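Local structure of PlaB phospholipase (Legionella pneumophila, 6ZTH) at residues K234-G239 / V247-R252. The protein is a phospholipase of Legionella pneumophila that binds NAD(+) and probably hydrolyses phospholipids. Sequence-based numbering, arbitrary orientation.
Sequences KLHQEG and VAKMTR
Lys234 and Lys249 face each other across two antiparallel strands, joined by paired backbone hydrogen bonds: Lys234 N gives to Lys249 O at 3.1 Å, and Lys249 N returns a bond to Lys234 O. Two residues further along, His236 N reaches Val247 O at 2.9 Å, and Val247 N closes the second ring on His236 O. Between these rings, the non-hydrogen-bonded pair Leu235 and Ala248 brings Ala248 CA to 3.2 Å from Lys234 O, a CA-H...O contact.

The Lys249 side chain leaves CB with CG anti to the backbone N (chi1 -179°), which sets it side by side with Lys234, both pointing the same way. Its CD comes alongside Lys234 CD, and after bends at chi3 and chi4 NZ lies 3.7 Å from that same CD. NZ also stands 4.1 Å from His236 NE2, oblique to the imidazole. The two lysine NZ atoms stay 4.8 Å apart, a spacing that probably costs some like-charge repulsion; Lys234 NZ has a weak, long ion pair with Glu456. Beyond the histidine, Val247 CG2 touches His236 CB, while Val247 CG1 meets the aliphatic CG of Glu238, the two side chains crossing at about a right angle.

On the opposite face, Leu235 CD2 packs on Ala248 CB, and Leu235 also touches Ile457 and Phe436. Strands 231-238 and 245-252 form an antiparallel beta hairpin, and strand 231-238 joins it to a mixed sheet by parallel pairing with strand 451-463.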
ATOM      1  N   LYS D 234      14.606  24.428  17.195  1.00 31.67           N
ATOM      2  CA  LYS D 234      15.408  24.058  16.035  1.00 28.58           C
ATOM      3  C   LYS D 234      16.777  23.574  16.492  1.00 28.92           C
ATOM      4  O   LYS D 234      17.456  24.262  17.262  1.00 29.08           O
ATOM      5  CB  LYS D 234      15.578  25.246  15.083  1.00 29.36           C
ATOM      6  CG  LYS D 234      14.339  25.617  14.285  1.00 28.99           C
ATOM      7  CD  LYS D 234      14.246  27.132  14.103  1.00 31.44           C
ATOM      8  CE  LYS D 234      13.170  27.551  13.098  1.00 29.35           C
ATOM      9  NZ  LYS D 234      13.140  26.721  11.863  1.00 43.59           N
ATOM     10  N   LEU D 235      17.183  22.400  16.012  1.00 31.70           N
ATOM     11  CA  LEU D 235      18.517  21.853  16.264  1.00 38.77           C
ATOM     12  C   LEU D 235      19.189  21.634  14.910  1.00 36.49           C
ATOM     13  O   LEU D 235      18.861  20.682  14.191  1.00 36.32           O
ATOM     14  CB  LEU D 235      18.444  20.554  17.064  1.00 33.99           C
ATOM     15  CG  LEU D 235      17.681  20.606  18.387  1.00 32.10           C
ATOM     16  CD1 LEU D 235      17.636  19.240  19.057  1.00 28.21           C
ATOM     17  CD2 LEU D 235      18.309  21.634  19.316  1.00 37.63           C
ATOM     18  N   HIS D 236      20.129  22.511  14.561  1.00 30.95           N
ATOM     19  CA  HIS D 236      20.841  22.441  13.292  1.00 37.83           C
ATOM     20  C   HIS D 236      22.190  21.766  13.513  1.00 32.34           C
ATOM     21  O   HIS D 236      23.022  22.269  14.277  1.00 32.59           O
ATOM     22  CB  HIS D 236      21.039  23.833  12.692  1.00 42.03           C
ATOM     23  CG  HIS D 236      19.762  24.569  12.424  1.00 39.26           C
ATOM     24  ND1 HIS D 236      19.323  24.857  11.149  1.00 44.78           N
ATOM     25  CD2 HIS D 236      18.839  25.089  13.266  1.00 38.23           C
ATOM     26  CE1 HIS D 236      18.180  25.516  11.218  1.00 31.69           C
ATOM     27  NE2 HIS D 236      17.863  25.669  12.491  1.00 40.30           N
ATOM     28  N   GLN D 237      22.410  20.641  12.836  1.00 32.61           N
ATOM     29  CA  GLN D 237      23.669  19.912  12.941  1.00 36.94           C
ATOM     30  C   GLN D 237      24.747  20.622  12.129  1.00 34.27           C
ATOM     31  O   GLN D 237      24.578  20.853  10.927  1.00 34.69           O
ATOM     32  CB  GLN D 237      23.493  18.479  12.453  1.00 33.25           C
ATOM     33  CG  GLN D 237      24.606  17.543  12.879  1.00 33.71           C
ATOM     34  CD  GLN D 237      24.400  16.134  12.368  1.00 33.79           C
ATOM     35  OE1 GLN D 237      23.994  15.929  11.223  1.00 34.03           O
ATOM     36  NE2 GLN D 237      24.675  15.151  13.217  1.00 33.64           N
ATOM     37  N   GLU D 238      25.862  20.949  12.780  1.00 34.77           N
ATOM     38  CA  GLU D 238      26.954  21.678  12.153  1.00 35.84           C
ATOM     39  C   GLU D 238      28.275  20.986  12.463  1.00 43.66           C
ATOM     40  O   GLU D 238      28.345  20.064  13.281  1.00 39.54           O
ATOM     41  CB  GLU D 238      26.999  23.137  12.633  1.00 35.90           C
ATOM     42  CG  GLU D 238      25.682  23.893  12.501  1.00 35.17           C
ATOM     43  CD  GLU D 238      25.143  23.900  11.083  1.00 38.59           C
ATOM     44  OE1 GLU D 238      24.091  23.274  10.842  1.00 34.71           O
ATOM     45  OE2 GLU D 238      25.769  24.538  10.210  1.00 40.37           O
ATOM     46  N   GLY D 239      29.327  21.443  11.795  1.00 37.70           N
ATOM     47  CA  GLY D 239      30.671  20.947  12.015  1.00 38.59           C
ATOM     48  C   GLY D 239      31.332  20.504  10.724  1.00 50.23           C
ATOM     49  O   GLY D 239      30.718  20.433   9.662  1.00 47.26           O
ATOM     50  N   VAL D 247      23.721  23.463  17.191  1.00 32.25           N
ATOM     51  CA  VAL D 247      23.350  24.849  17.447  1.00 34.95           C
ATOM     52  C   VAL D 247      21.832  24.903  17.509  1.00 31.30           C
ATOM     53  O   VAL D 247      21.151  24.306  16.667  1.00 31.06           O
ATOM     54  CB  VAL D 247      23.902  25.802  16.372  1.00 33.05           C
ATOM     55  CG1 VAL D 247      25.369  25.500  16.095  1.00 34.02           C
ATOM     56  CG2 VAL D 247      23.091  25.710  15.097  1.00 32.93           C
ATOM     57  N   ALA D 248      21.304  25.602  18.512  1.00 30.88           N
ATOM     58  CA  ALA D 248      19.881  25.586  18.815  1.00 30.04           C
ATOM     59  C   ALA D 248      19.311  26.995  18.791  1.00 30.06           C
ATOM     60  O   ALA D 248      19.957  27.946  19.244  1.00 30.51           O
ATOM     61  CB  ALA D 248      19.619  24.951  20.189  1.00 29.47           C
ATOM     62  N   LYS D 249      18.092  27.116  18.267  1.00 31.21           N
ATOM     63  CA  LYS D 249      17.359  28.378  18.224  1.00 29.59           C
ATOM     64  C   LYS D 249      15.944  28.110  18.718  1.00 35.85           C
ATOM     65  O   LYS D 249      15.185  27.381  18.071  1.00 34.76           O
ATOM     66  CB  LYS D 249      17.345  28.960  16.810  1.00 30.11           C
ATOM     67  CG  LYS D 249      16.609  30.288  16.676  1.00 31.22           C
ATOM     68  CD  LYS D 249      15.987  30.443  15.291  1.00 39.43           C
ATOM     69  CE  LYS D 249      17.048  30.510  14.198  1.00 37.16           C
ATOM     70  NZ  LYS D 249      16.731  29.601  13.060  1.00 37.17           N
HETATM   71  N   MSE D 250      15.593  28.695  19.860  1.00 28.53           N
HETATM   72  CA  MSE D 250      14.261  28.529  20.424  1.00 27.86           C
HETATM   73  C   MSE D 250      13.411  29.779  20.214  1.00 36.80           C
HETATM   74  O   MSE D 250      13.859  30.898  20.467  1.00 40.14           O
HETATM   75  CB  MSE D 250      14.352  28.207  21.919  1.00 27.53           C
HETATM   76  CG  MSE D 250      13.022  27.800  22.536  1.00 26.88           C
HETATM   77 SE   MSE D 250      13.213  26.703  24.136  1.00 79.46          SE
HETATM   78  CE  MSE D 250      11.629  27.294  25.107  1.00 26.02           C
ATOM     79  N   THR D 251      12.180  29.576  19.744  1.00 39.58           N
ATOM     80  CA  THR D 251      11.208  30.646  19.567  1.00 40.01           C
ATOM     81  C   THR D 251       9.901  30.244  20.238  1.00 37.07           C
ATOM     82  O   THR D 251       9.587  29.056  20.352  1.00 40.22           O
ATOM     83  CB  THR D 251      10.964  30.954  18.084  1.00 39.77           C
ATOM     84  OG1 THR D 251      10.952  29.734  17.332  1.00 45.19           O
ATOM     85  CG2 THR D 251      12.052  31.871  17.542  1.00 47.80           C
ATOM     86  N   ARG D 252       9.138  31.245  20.673  1.00 33.16           N
ATOM     87  CA  ARG D 252       7.952  31.016  21.486  1.00 26.52           C
ATOM     88  C   ARG D 252       6.868  32.021  21.128  1.00 26.66           C
ATOM     89  O   ARG D 252       7.155  33.166  20.770  1.00 27.12           O
ATOM     90  CB  ARG D 252       8.293  31.116  22.980  1.00 26.38           C
ATOM     91  CG  ARG D 252       7.143  30.833  23.928  1.00 30.02           C
ATOM     92  CD  ARG D 252       7.630  30.856  25.374  1.00 35.86           C
ATOM     93  NE  ARG D 252       6.554  30.651  26.340  1.00 27.21           N
ATOM     94  CZ  ARG D 252       5.965  29.482  26.573  1.00 27.90           C
ATOM     95  NH1 ARG D 252       6.339  28.398  25.908  1.00 25.08           N
ATOM     96  NH2 ARG D 252       4.997  29.398  27.477  1.00 27.72           N
TER